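Local coordinates for putative secreted cellulose-binding protein (Streptomyces coelicolor, PDB 4OY6) that probably cleaves cellulose chains oxidatively at a surface-bound copper ion, as a lytic polysaccharide monooxygenase of family AA10, at residues V117-F122 / W131-Q136; G121-T126 / T159-V164; H108-F113 / T166-S171. All coordinates share one frame; numbering follows the deposited sequence.

Contact 1: V117-F122 / W131-Q136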
ATOM      1  N   VAL A 117       5.559   2.502   9.115  1.00  8.12           N
ATOM      2  CA  VAL A 117       5.193   1.131   9.479  0.50  8.23           C
ATOM      3  C   VAL A 117       4.297   1.194  10.708  1.00  9.06           C
ATOM      4  O   VAL A 117       4.449   2.069  11.566  1.00 10.84           O
ATOM      5  CB  VAL A 117       6.429   0.213   9.732  0.50  8.77           C
ATOM      6  CG1 VAL A 117       5.991  -1.202  10.074  0.50  8.49           C
ATOM      7  CG2 VAL A 117       7.364   0.159   8.522  0.50  8.54           C
ATOM      8  N   THR A 118       3.365   0.269  10.818  1.00  8.42           N
ATOM      9  CA  THR A 118       2.542   0.180  12.025  1.00  8.98           C
ATOM     10  C   THR A 118       3.426  -0.110  13.239  1.00  9.25           C
ATOM     11  O   THR A 118       4.405  -0.867  13.174  1.00 10.30           O
ATOM     12  CB  THR A 118       1.435  -0.872  11.882  1.00  9.38           C
ATOM     13  OG1 THR A 118       2.009  -2.116  11.486  1.00  9.57           O
ATOM     14  CG2 THR A 118       0.411  -0.423  10.860  1.00  9.98           C
ATOM     15  N   LYS A 119       3.044   0.512  14.349  1.00 10.49           N
ATOM     16  CA  LYS A 119       3.769   0.350  15.594  1.00 12.07           C
ATOM     17  C   LYS A 119       3.683  -1.084  16.116  1.00 11.20           C
ATOM     18  O   LYS A 119       2.690  -1.790  15.936  1.00 11.87           O
ATOM     19  CB  LYS A 119       3.179   1.281  16.677  1.00 13.92           C
ATOM     20  CG  LYS A 119       3.317   2.764  16.370  1.00 17.18           C
ATOM     21  CD  LYS A 119       2.637   3.640  17.408  1.00 21.58           C
ATOM     22  CE  LYS A 119       2.720   5.101  16.994  1.00 24.26           C
ATOM     23  NZ  LYS A 119       2.095   5.981  18.011  1.00 31.01           N
ATOM     24  N   GLN A 120       4.720  -1.501  16.826  1.00 11.20           N
ATOM     25  CA  GLN A 120       4.663  -2.743  17.604  0.70 12.38           C
ATOM     26  C   GLN A 120       3.466  -2.668  18.527  1.00 11.35           C
ATOM     27  O   GLN A 120       3.231  -1.642  19.170  1.00 15.29           O
ATOM     28  CB  GLN A 120       5.876  -2.915  18.512  0.70 15.27           C
ATOM     29  CG  GLN A 120       7.173  -3.310  17.848  0.70 13.80           C
ATOM     30  CD  GLN A 120       7.164  -4.750  17.344  0.70 12.90           C
ATOM     31  OE1 GLN A 120       6.880  -4.992  16.183  0.70 10.21           O
ATOM     32  NE2 GLN A 120       7.524  -5.701  18.202  0.70 14.89           N
ATOM     33  N   GLY A 121       2.726  -3.747  18.619  1.00 13.63           N
ATOM     34  CA  GLY A 121       1.538  -3.794  19.474  1.00 15.23           C
ATOM     35  C   GLY A 121       0.240  -3.598  18.717  1.00 16.24           C
ATOM     36  O   GLY A 121      -0.816  -3.993  19.188  1.00 22.52           O
ATOM     37  N   PHE A 122       0.318  -2.978  17.538  1.00 12.15           N
ATOM     38  CA  PHE A 122      -0.831  -2.844  16.662  1.00 11.79           C
ATOM     39  C   PHE A 122      -1.030  -4.135  15.881  1.00 10.87           C
ATOM     40  O   PHE A 122      -0.079  -4.665  15.324  1.00 11.79           O
ATOM     41  CB  PHE A 122      -0.609  -1.680  15.698  1.00 11.66           C
ATOM     42  CG  PHE A 122      -1.726  -1.506  14.696  1.00 11.21           C
ATOM     43  CD1 PHE A 122      -2.881  -0.818  15.045  1.00 12.75           C
ATOM     44  CD2 PHE A 122      -1.624  -2.045  13.418  1.00 10.84           C
ATOM     45  CE1 PHE A 122      -3.896  -0.643  14.123  1.00 13.73           C
ATOM     46  CE2 PHE A 122      -2.644  -1.882  12.500  1.00 10.73           C
ATOM     47  CZ  PHE A 122      -3.779  -1.196  12.855  1.00 11.65           C
ATOM     48  N   TRP A 131      -3.644   6.957  11.532  1.00 11.69           N
ATOM     49  CA  TRP A 131      -2.385   7.687  11.491  1.00 11.79           C
ATOM     50  C   TRP A 131      -1.629   7.563  12.818  1.00 12.13           C
ATOM     51  O   TRP A 131      -0.399   7.500  12.838  1.00 13.49           O
ATOM     52  CB  TRP A 131      -2.627   9.144  11.147  1.00 12.82           C
ATOM     53  CG  TRP A 131      -3.019   9.364   9.715  1.00 11.56           C
ATOM     54  CD1 TRP A 131      -4.288   9.534   9.215  1.00 12.96           C
ATOM     55  CD2 TRP A 131      -2.139   9.444   8.587  1.00 11.11           C
ATOM     56  NE1 TRP A 131      -4.244   9.728   7.865  1.00 12.94           N
ATOM     57  CE2 TRP A 131      -2.939   9.679   7.451  1.00 11.33           C
ATOM     58  CE3 TRP A 131      -0.759   9.368   8.427  1.00 12.76           C
ATOM     59  CZ2 TRP A 131      -2.390   9.848   6.176  1.00 12.64           C
ATOM     60  CZ3 TRP A 131      -0.216   9.515   7.145  1.00 13.42           C
ATOM     61  CH2 TRP A 131      -1.030   9.760   6.050  1.00 12.89           C
ATOM     62  N   GLY A 132      -2.366   7.515  13.914  1.00 12.73           N
ATOM     63  CA  GLY A 132      -1.755   7.424  15.229  1.00 14.48           C
ATOM     64  C   GLY A 132      -1.061   6.110  15.517  1.00 13.81           C
ATOM     65  O   GLY A 132      -0.243   6.031  16.432  1.00 17.29           O
ATOM     66  N   GLU A 133      -1.360   5.084  14.721  1.00 12.64           N
ATOM     67  CA  GLU A 133      -0.733   3.771  14.858  1.00 13.03           C
ATOM     68  C   GLU A 133       0.438   3.580  13.937  1.00 10.80           C
ATOM     69  O   GLU A 133       0.972   2.479  13.874  1.00 13.22           O
ATOM     70  CB  GLU A 133      -1.762   2.664  14.594  1.00 15.30           C
ATOM     71  CG  GLU A 133      -2.899   2.618  15.601  1.00 20.02           C
ATOM     72  CD  GLU A 133      -2.520   2.001  16.920  1.00 23.36           C
ATOM     73  OE1 GLU A 133      -1.314   1.758  17.171  1.00 23.67           O
ATOM     74  OE2 GLU A 133      -3.465   1.731  17.700  1.00 30.38           O
ATOM     75  N   LEU A 134       0.837   4.640  13.223  1.00 11.05           N
ATOM     76  CA  LEU A 134       2.007   4.606  12.359  1.00 10.82           C
ATOM     77  C   LEU A 134       3.212   5.262  12.991  1.00 11.03           C
ATOM     78  O   LEU A 134       3.080   6.245  13.743  1.00 15.01           O
ATOM     79  CB  LEU A 134       1.723   5.309  11.039  1.00 11.69           C
ATOM     80  CG  LEU A 134       0.675   4.707  10.122  1.00 13.11           C
ATOM     81  CD1 LEU A 134       0.460   5.598   8.905  1.00 15.01           C
ATOM     82  CD2 LEU A 134       1.043   3.305   9.697  1.00 13.95           C
ATOM     83  N   GLN A 135       4.377   4.718  12.656  1.00 10.21           N
ATOM     84  CA  GLN A 135       5.647   5.366  12.918  1.00 11.11           C
ATOM     85  C   GLN A 135       6.411   5.576  11.613  1.00  9.41           C
ATOM     86  O   GLN A 135       6.463   4.701  10.758  1.00 11.02           O
ATOM     87  CB  GLN A 135       6.447   4.606  13.956  1.00 14.80           C
ATOM     88  CG  GLN A 135       6.954   3.261  13.536  1.00 17.15           C
ATOM     89  CD  GLN A 135       7.687   2.523  14.647  1.00 22.92           C
ATOM     90  OE1 GLN A 135       8.883   2.198  14.546  1.00 29.34           O
ATOM     91  NE2 GLN A 135       6.972   2.279  15.728  1.00 24.91           N
ATOM     92  N   GLN A 136       6.982   6.753  11.455  1.00 10.57           N
ATOM     93  CA  GLN A 136       7.727   7.056  10.258  1.00 10.36           C
ATOM     94  C   GLN A 136       9.021   6.259  10.296  1.00  9.94           C
ATOM     95  O   GLN A 136       9.724   6.269  11.311  1.00 13.28           O
ATOM     96  CB  GLN A 136       7.977   8.560  10.117  1.00 11.95           C
ATOM     97  CG  GLN A 136       8.742   8.961   8.862  1.00 12.95           C
ATOM     98  CD  GLN A 136       8.845  10.455   8.679  1.00 15.71           C
ATOM     99  OE1 GLN A 136       7.857  11.132   8.496  1.00 18.93           O
ATOM    100  NE2 GLN A 136      10.040  10.956   8.694  1.00 23.69           N
TER
HETATM  101  O   HOH W   1       6.937   0.286  17.490  1.00 18.27           O
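Val117 and Gln135 form an antiparallel hydrogen-bonded pair, Val117 N to Gln135 O and Gln135 N to Val117 O both 2.9 Å, and beyond the non-hydrogen-bonded pair Thr118 and Leu134 the backbone of Lys119 donates to Glu133 O. From there the first strand gives way to a type II turn, Lys119 to Phe122, whose Gly121 has backbone angles at which a CB would press on the preceding carbonyl oxygen. Lys119 suits a span across backbone: with CG beside its own N (chi1 -64°) and the rest of the chain extended, its methylenes run past Glu133 O and Leu134 O until NZ meets Gly132 O at 2.8 Å, nearly along the C=O axis. Gln135, also extended beyond CG, crosses Lys119 obliquely, its NE2 3.7 Å from Lys119 CG, and donates a hydrogen bond to a water that also accepts from Gln120 N. On the other flank Glu133 bends at chi2 (-77°) and lays its carboxylate by Phe122, Glu133 CD to Phe122 CD1 3.4 Å, the two planes 47° apart. Thr118 CG2 touches Leu134 CD2 at 4.0 Å, while its OG1 bonds to Val163 N of the neighbouring strand 161-170. Lys119 NZ and Glu133 OE1 stay 5.5 Å apart, so the ammonium is bonded to Gly132 O rather than to the carboxylate, and any pull between the opposite charges is probably a weaker, longer-range one.

Contact 2: G121-T126 / T159-V164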
ATOM      1  N   GLY A 121       2.726  -3.747  18.619  1.00 13.63           N
ATOM      2  CA  GLY A 121       1.538  -3.794  19.474  1.00 15.23           C
ATOM      3  C   GLY A 121       0.240  -3.598  18.717  1.00 16.24           C
ATOM      4  O   GLY A 121      -0.816  -3.993  19.188  1.00 22.52           O
ATOM      5  N   PHE A 122       0.318  -2.978  17.538  1.00 12.15           N
ATOM      6  CA  PHE A 122      -0.831  -2.844  16.662  1.00 11.79           C
ATOM      7  C   PHE A 122      -1.030  -4.135  15.881  1.00 10.87           C
ATOM      8  O   PHE A 122      -0.079  -4.665  15.324  1.00 11.79           O
ATOM      9  CB  PHE A 122      -0.609  -1.680  15.698  1.00 11.66           C
ATOM     10  CG  PHE A 122      -1.726  -1.506  14.696  1.00 11.21           C
ATOM     11  CD1 PHE A 122      -2.881  -0.818  15.045  1.00 12.75           C
ATOM     12  CD2 PHE A 122      -1.624  -2.045  13.418  1.00 10.84           C
ATOM     13  CE1 PHE A 122      -3.896  -0.643  14.123  1.00 13.73           C
ATOM     14  CE2 PHE A 122      -2.644  -1.882  12.500  1.00 10.73           C
ATOM     15  CZ  PHE A 122      -3.779  -1.196  12.855  1.00 11.65           C
ATOM     16  N   ASP A 123      -2.269  -4.620  15.838  1.00 11.30           N
ATOM     17  CA  ASP A 123      -2.603  -5.862  15.145  1.00 10.93           C
ATOM     18  C   ASP A 123      -3.432  -5.556  13.897  1.00  9.96           C
ATOM     19  O   ASP A 123      -4.643  -5.367  13.987  1.00 10.48           O
ATOM     20  CB  ASP A 123      -3.399  -6.772  16.055  1.00 12.21           C
ATOM     21  CG  ASP A 123      -3.812  -8.057  15.369  1.00 14.77           C
ATOM     22  OD1 ASP A 123      -3.292  -8.345  14.258  1.00 13.78           O
ATOM     23  OD2 ASP A 123      -4.661  -8.772  15.951  1.00 20.06           O
ATOM     24  N   PRO A 124      -2.805  -5.546  12.712  1.00  8.91           N
ATOM     25  CA  PRO A 124      -3.573  -5.280  11.490  1.00  9.09           C
ATOM     26  C   PRO A 124      -4.668  -6.268  11.164  1.00  9.90           C
ATOM     27  O   PRO A 124      -5.558  -5.977  10.387  1.00 10.77           O
ATOM     28  CB  PRO A 124      -2.494  -5.261  10.386  1.00 10.22           C
ATOM     29  CG  PRO A 124      -1.194  -5.057  11.104  1.00  9.30           C
ATOM     30  CD  PRO A 124      -1.387  -5.778  12.416  1.00  9.39           C
ATOM     31  N   ALA A 125      -4.601  -7.458  11.743  1.00  9.80           N
ATOM     32  CA  ALA A 125      -5.624  -8.450  11.445  1.00 10.78           C
ATOM     33  C   ALA A 125      -6.910  -8.179  12.204  1.00 10.63           C
ATOM     34  O   ALA A 125      -7.934  -8.743  11.846  1.00 12.68           O
ATOM     35  CB  ALA A 125      -5.112  -9.846  11.766  1.00 11.54           C
ATOM     36  N   THR A 126      -6.862  -7.347  13.257  1.00 11.03           N
ATOM     37  CA  THR A 126      -8.057  -7.054  14.048  1.00 11.19           C
ATOM     38  C   THR A 126      -8.348  -5.573  14.300  1.00 11.72           C
ATOM     39  O   THR A 126      -9.400  -5.247  14.857  1.00 14.34           O
ATOM     40  CB  THR A 126      -8.022  -7.763  15.426  1.00 13.10           C
ATOM     41  OG1 THR A 126      -6.901  -7.283  16.181  1.00 14.20           O
ATOM     42  CG2 THR A 126      -7.958  -9.274  15.270  1.00 13.55           C
ATOM     43  N   THR A 159       8.689  -6.787  14.903  1.00  9.45           N
ATOM     44  CA  THR A 159       8.509  -8.234  14.787  1.00  9.78           C
ATOM     45  C   THR A 159       7.113  -8.547  14.305  1.00  8.56           C
ATOM     46  O   THR A 159       6.182  -7.760  14.516  1.00  8.50           O
ATOM     47  CB  THR A 159       8.770  -8.925  16.134  1.00 13.26           C
ATOM     48  OG1 THR A 159       7.836  -8.446  17.098  1.00 14.52           O
ATOM     49  CG2 THR A 159      10.222  -8.657  16.618  1.00 16.39           C
ATOM     50  N   GLY A 160       6.963  -9.708  13.677  1.00  8.63           N
ATOM     51  CA  GLY A 160       5.650 -10.158  13.306  1.00  8.93           C
ATOM     52  C   GLY A 160       4.960  -9.286  12.274  1.00  8.32           C
ATOM     53  O   GLY A 160       5.594  -8.624  11.436  1.00  8.56           O
ATOM     54  N   ARG A 161       3.634  -9.338  12.310  1.00  8.02           N
ATOM     55  CA  ARG A 161       2.772  -8.736  11.303  1.00  7.79           C
ATOM     56  C   ARG A 161       2.687  -7.213  11.454  1.00  7.39           C
ATOM     57  O   ARG A 161       2.319  -6.693  12.507  1.00  8.84           O
ATOM     58  CB  ARG A 161       1.374  -9.334  11.416  1.00  8.09           C
ATOM     59  CG  ARG A 161       0.359  -8.680  10.485  1.00  8.20           C
ATOM     60  CD  ARG A 161      -1.042  -9.219  10.656  1.00  9.11           C
ATOM     61  NE  ARG A 161      -1.275 -10.484   9.986  1.00  8.82           N
ATOM     62  CZ  ARG A 161      -1.627 -10.595   8.717  1.00  8.71           C
ATOM     63  NH1 ARG A 161      -1.762  -9.523   7.951  1.00  8.37           N
ATOM     64  NH2 ARG A 161      -1.870 -11.811   8.224  1.00  9.76           N
ATOM     65  N   HIS A 162       2.969  -6.529  10.347  1.00  7.15           N
ATOM     66  CA  HIS A 162       2.842  -5.072  10.252  1.00  7.13           C
ATOM     67  C   HIS A 162       2.245  -4.665   8.914  1.00  6.66           C
ATOM     68  O   HIS A 162       2.097  -5.488   8.014  1.00  7.24           O
ATOM     69  CB  HIS A 162       4.214  -4.367  10.418  1.00  7.42           C
ATOM     70  CG  HIS A 162       4.789  -4.486  11.795  1.00  7.35           C
ATOM     71  ND1 HIS A 162       4.824  -3.429  12.675  1.00  8.35           N
ATOM     72  CD2 HIS A 162       5.304  -5.545  12.454  1.00  7.87           C
ATOM     73  CE1 HIS A 162       5.330  -3.847  13.825  1.00  9.29           C
ATOM     74  NE2 HIS A 162       5.628  -5.129  13.712  1.00  8.57           N
ATOM     75  N   VAL A 163       1.916  -3.389   8.801  1.00  6.76           N
ATOM     76  CA  VAL A 163       1.625  -2.772   7.506  1.00  6.79           C
ATOM     77  C   VAL A 163       2.654  -1.683   7.279  1.00  6.71           C
ATOM     78  O   VAL A 163       2.913  -0.862   8.179  1.00  7.49           O
ATOM     79  CB  VAL A 163       0.199  -2.169   7.435  1.00  7.24           C
ATOM     80  CG1 VAL A 163      -0.137  -1.742   6.013  1.00  9.14           C
ATOM     81  CG2 VAL A 163      -0.842  -3.134   7.949  1.00  9.34           C
ATOM     82  N   VAL A 164       3.235  -1.689   6.082  1.00  6.26           N
ATOM     83  CA  VAL A 164       4.069  -0.607   5.584  1.00  6.84           C
ATOM     84  C   VAL A 164       3.142   0.320   4.791  1.00  6.15           C
ATOM     85  O   VAL A 164       2.329  -0.140   3.997  1.00  7.25           O
ATOM     86  CB  VAL A 164       5.207  -1.118   4.698  1.00  7.52           C
ATOM     87  CG1 VAL A 164       6.004   0.026   4.110  1.00  7.69           C
ATOM     88  CG2 VAL A 164       6.102  -2.079   5.447  1.00  9.75           C
TER
HETATM   89  O   HOH W   2       1.847  -3.933  13.463  1.00 14.62           O
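Pro124 CB rests on Val163 CG2 at 3.6 Å, the tightest point of a meeting in which residues 122-125 run almost at right angles (97°) to strand residues 161-163. The proline ring also lies against the aliphatic part of Arg161: Pro124 CD is 3.9 Å from Arg161 CD, and the two side chains pass one another pointing opposite ways. Proline suits the place, being rigid, apolar and without a backbone N-H to satisfy. An alanine here would remove CG and CD, and is likely to leave the Arg161 methylenes without their apolar neighbour and to let the loop turn more freely. Arg161 has CG anti to its N (chi1 175°), which brings CG and CD against the proline ring, and then bends at chi3 (-80°), turning the guanidinium off the proline so that NH1 can bond to Trp89 O. The loop is shaped by an Asx turn, Ala125 N bonding to Asp123 OD1 at 3.0 Å, with Thr126 OG1 donating to Asp123 OD2; it leads out of strand 110-118 and lies across the start of strand 161-170 in the beta-sandwich of the AA10 fold. Toward solvent the fit is slacker. Ala125 CB comes no nearer than 4.3 Å to Arg161 CD, and Asp123 OD1 and Arg161 NE remain 5.2 Å apart, opposite charges that do not pair. No direct hydrogen bond joins the two segments; between the backbones, near the His162 ring, a water lies 2.8 Å from Phe122 O and 3.0 Å from Arg161 O, in hydrogen-bonding position to both.

Contact 3: H108-F113 / T166-S171. With CU (copper (II) ion), chain B.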
ATOM      1  N   HIS A 108       7.159   9.317 -13.847  1.00 12.85           N
ATOM      2  CA  HIS A 108       6.860  10.657 -13.344  1.00 12.26           C
ATOM      3  C   HIS A 108       7.952  11.292 -12.498  1.00 12.79           C
ATOM      4  O   HIS A 108       8.003  12.511 -12.396  1.00 16.81           O
ATOM      5  CB  HIS A 108       5.610  10.649 -12.483  1.00 12.82           C
ATOM      6  CG  HIS A 108       4.356  10.275 -13.186  1.00 12.34           C
ATOM      7  ND1 HIS A 108       3.900  10.931 -14.295  1.00 12.94           N
ATOM      8  CD2 HIS A 108       3.408   9.367 -12.872  1.00 12.35           C
ATOM      9  CE1 HIS A 108       2.743  10.419 -14.662  1.00 12.42           C
ATOM     10  NE2 HIS A 108       2.414   9.473 -13.808  1.00 12.45           N
ATOM     11  N   GLY A 109       8.797  10.480 -11.869  1.00 12.20           N
ATOM     12  CA  GLY A 109       9.633  10.939 -10.781  1.00 12.56           C
ATOM     13  C   GLY A 109       8.836  11.074  -9.490  1.00 12.24           C
ATOM     14  O   GLY A 109       7.601  10.925  -9.448  1.00 11.57           O
ATOM     15  N   ALA A 110       9.579  11.317  -8.428  1.00 11.35           N
ATOM     16  CA  ALA A 110       9.018  11.587  -7.106  1.00 10.54           C
ATOM     17  C   ALA A 110       9.601  12.870  -6.542  1.00 10.92           C
ATOM     18  O   ALA A 110      10.820  13.042  -6.572  1.00 12.92           O
ATOM     19  CB  ALA A 110       9.270  10.429  -6.142  1.00 11.19           C
ATOM     20  N   ASP A 111       8.755  13.732  -5.973  1.00 11.10           N
ATOM     21  CA  ASP A 111       9.260  14.834  -5.145  1.00 12.78           C
ATOM     22  C   ASP A 111       9.860  14.268  -3.857  1.00 11.36           C
ATOM     23  O   ASP A 111      10.868  14.765  -3.357  1.00 13.91           O
ATOM     24  CB  ASP A 111       8.141  15.823  -4.798  1.00 14.03           C
ATOM     25  CG  ASP A 111       7.693  16.670  -5.982  1.00 15.28           C
ATOM     26  OD1 ASP A 111       8.289  16.591  -7.089  1.00 17.45           O
ATOM     27  OD2 ASP A 111       6.717  17.412  -5.774  1.00 18.09           O
ATOM     28  N   TYR A 112       9.203  13.237  -3.328  1.00 10.36           N
ATOM     29  CA  TYR A 112       9.641  12.533  -2.142  1.00 10.55           C
ATOM     30  C   TYR A 112       8.772  11.282  -1.985  1.00  9.40           C
ATOM     31  O   TYR A 112       7.677  11.193  -2.555  1.00  9.85           O
ATOM     32  CB  TYR A 112       9.515  13.402  -0.876  1.00 11.73           C
ATOM     33  CG  TYR A 112       8.144  13.982  -0.611  1.00 11.68           C
ATOM     34  CD1 TYR A 112       7.188  13.263   0.090  1.00 12.77           C
ATOM     35  CD2 TYR A 112       7.779  15.227  -1.102  1.00 13.33           C
ATOM     36  CE1 TYR A 112       5.927  13.775   0.324  1.00 13.38           C
ATOM     37  CE2 TYR A 112       6.519  15.757  -0.847  1.00 14.37           C
ATOM     38  CZ  TYR A 112       5.591  15.026  -0.149  1.00 14.63           C
ATOM     39  OH  TYR A 112       4.343  15.529   0.090  1.00 17.70           O
ATOM     40  N   PHE A 113       9.275  10.348  -1.184  1.00  9.27           N
ATOM     41  CA  PHE A 113       8.499   9.267  -0.589  1.00  8.77           C
ATOM     42  C   PHE A 113       8.522   9.420   0.916  1.00  9.00           C
ATOM     43  O   PHE A 113       9.533   9.790   1.505  1.00 10.45           O
ATOM     44  CB  PHE A 113       9.088   7.891  -0.930  1.00  9.25           C
ATOM     45  CG  PHE A 113       9.118   7.580  -2.404  1.00  8.99           C
ATOM     46  CD1 PHE A 113       8.015   7.052  -3.027  1.00  9.67           C
ATOM     47  CD2 PHE A 113      10.259   7.797  -3.163  1.00  9.79           C
ATOM     48  CE1 PHE A 113       8.036   6.747  -4.374  1.00 10.02           C
ATOM     49  CE2 PHE A 113      10.287   7.491  -4.520  1.00 10.36           C
ATOM     50  CZ  PHE A 113       9.170   6.972  -5.124  1.00  9.86           C
ATOM     51  N   THR A 166       3.408   3.442   2.268  1.00  6.20           N
ATOM     52  CA  THR A 166       4.275   4.213   1.418  1.00  6.78           C
ATOM     53  C   THR A 166       3.461   5.280   0.706  1.00  6.45           C
ATOM     54  O   THR A 166       2.447   4.987   0.081  1.00  7.61           O
ATOM     55  CB  THR A 166       4.954   3.311   0.359  1.00  7.28           C
ATOM     56  OG1 THR A 166       5.740   2.311   0.999  1.00  7.88           O
ATOM     57  CG2 THR A 166       5.822   4.113  -0.573  1.00  8.01           C
ATOM     58  N   ILE A 167       3.912   6.520   0.852  1.00  6.86           N
ATOM     59  CA  ILE A 167       3.289   7.668   0.202  1.00  7.67           C
ATOM     60  C   ILE A 167       4.256   8.197  -0.849  1.00  6.81           C
ATOM     61  O   ILE A 167       5.367   8.601  -0.525  1.00  8.52           O
ATOM     62  CB  ILE A 167       2.909   8.761   1.220  1.00  8.72           C
ATOM     63  CG1 ILE A 167       2.009   8.173   2.318  1.00  9.07           C
ATOM     64  CG2 ILE A 167       2.232   9.919   0.511  1.00  9.35           C
ATOM     65  CD1 ILE A 167       1.552   9.138   3.373  1.00 10.91           C
ATOM     66  N   TRP A 168       3.819   8.161  -2.103  1.00  7.14           N
ATOM     67  CA  TRP A 168       4.595   8.611  -3.255  1.00  7.22           C
ATOM     68  C   TRP A 168       4.009   9.923  -3.738  1.00  8.10           C
ATOM     69  O   TRP A 168       2.888   9.945  -4.242  1.00  8.70           O
ATOM     70  CB  TRP A 168       4.543   7.562  -4.358  1.00  7.50           C
ATOM     71  CG  TRP A 168       5.030   7.953  -5.721  1.00  8.03           C
ATOM     72  CD1 TRP A 168       5.910   8.940  -6.063  1.00  9.01           C
ATOM     73  CD2 TRP A 168       4.640   7.318  -6.936  1.00  8.35           C
ATOM     74  NE1 TRP A 168       6.072   8.958  -7.430  1.00 10.03           N
ATOM     75  CE2 TRP A 168       5.307   7.965  -7.987  1.00  9.17           C
ATOM     76  CE3 TRP A 168       3.765   6.259  -7.235  1.00  9.48           C
ATOM     77  CZ2 TRP A 168       5.118   7.596  -9.322  1.00 10.89           C
ATOM     78  CZ3 TRP A 168       3.588   5.890  -8.538  1.00 10.76           C
ATOM     79  CH2 TRP A 168       4.247   6.567  -9.573  1.00 10.50           C
ATOM     80  N   GLN A 169       4.757  11.008  -3.590  1.00  8.77           N
ATOM     81  CA  GLN A 169       4.368  12.294  -4.145  1.00  9.28           C
ATOM     82  C   GLN A 169       5.016  12.400  -5.525  1.00  9.26           C
ATOM     83  O   GLN A 169       6.240  12.517  -5.621  1.00 10.53           O
ATOM     84  CB  GLN A 169       4.822  13.448  -3.245  1.00  9.78           C
ATOM     85  CG  GLN A 169       4.452  14.815  -3.781  1.00 11.03           C
ATOM     86  CD  GLN A 169       2.977  15.068  -3.746  1.00 11.44           C
ATOM     87  OE1 GLN A 169       2.245  14.549  -2.898  1.00 11.35           O
ATOM     88  NE2 GLN A 169       2.527  15.941  -4.650  1.00 12.03           N
ATOM     89  N   ALA A 170       4.212  12.294  -6.577  1.00 10.07           N
ATOM     90  CA  ALA A 170       4.750  12.300  -7.931  1.00 10.80           C
ATOM     91  C   ALA A 170       5.190  13.709  -8.314  1.00 12.73           C
ATOM     92  O   ALA A 170       4.691  14.686  -7.758  1.00 15.25           O
ATOM     93  CB  ALA A 170       3.722  11.764  -8.897  1.00 12.87           C
ATOM     94  N   SER A 171       6.117  13.815  -9.266  1.00 13.16           N
ATOM     95  CA  SER A 171       6.693  15.110  -9.642  1.00 14.36           C
ATOM     96  C   SER A 171       5.993  15.862 -10.766  1.00 15.44           C
ATOM     97  O   SER A 171       6.254  17.037 -10.949  1.00 19.37           O
ATOM     98  CB  SER A 171       8.156  14.915 -10.013  1.00 14.29           C
ATOM     99  OG  SER A 171       8.913  14.541  -8.869  1.00 16.12           O
TER
HETATM  100 CU    CU B 301       0.828   8.316 -13.868  0.95 12.26          CU
HETATM  101  O   HOH W   3       4.194  17.244  -6.753  1.00 15.96           O
HETATM  102  O   HOH W   4       7.653  18.507  -8.836  1.00 29.60           O
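This contact carries one ligand of the copper site: His108, whose NE2 binds the copper ion at 2.0 Å, lies two residues before Ala110, with its CB beside Ala170 CB and the edge of its ring near Trp168, His108 CD2 to Trp168 CZ2 4.3 Å. The carbonyl of Gly109, next to the copper ligand, is gripped twice. Trp168 NE1 reaches Gly109 O at 3.2 Å through a nearly straight hydrogen bond (N-H...O 166°), with the oxygen in the indole plane, and Ser171 N arrives from the opposite face of that carbonyl at 3.3 Å; neither lies in the carbonyl plane. Gly109 takes a positive phi, which glycine adopts readily, and a CB there would come close to Ser171 OG. Further on, Asp111 N bonds to Gln169 O at 2.8 Å, and Ser171 OG donates to Asp111 OD1 at 2.8 Å from above the carboxylate plane, a small hydroxyl that fits against the corner in the chain. A water joins Asp111 OD2 and Gln169 NE2. Tyr112, with CG wedged between its own N and carbonyl carbon (chi1 55°), turns a ring face to Gln169, whose CB lies 3.7 Å from the ring centroid, a CH-pi contact. The amide end of Gln169 is held by Thr176 and Asp174. Towards the interior, Phe113 and Trp168 run side by side: Phe113 CE1 is 3.5 Å from Trp168 CD1, the ring planes 31° apart, while Tyr177 stacks on Trp168. Through Trp168 and Gly109 the core probably helps to fix the segment bearing His108, which with the amino group and, as in this family, the imidazole of His1 forms the histidine brace typical of lytic polysaccharide monooxygenases.

From the N terminus, strand 110-118 begins at contact 3 beside the copper ligand and ends at contact 1, where the chain turns and comes back as strand 134-139, closing a short loop. Contact 2 starts from the same stretch, sharing Gly121 and Phe122, but reaches on to residues 159-164, so its loop overlaps that of contact 1 rather than enclosing it. Both are nested in the large loop that contact 3 closes between 108-113 and 166-171. Strand 110-118 thus lies between 134-139 and 161-170 in one sheet. Contacts 1 and 2 adjoin through Thr118 and His162, about 8 Å between centres, whereas the centres of contacts 2 and 3 lie about 25 Å apart, contact 3 at the copper end.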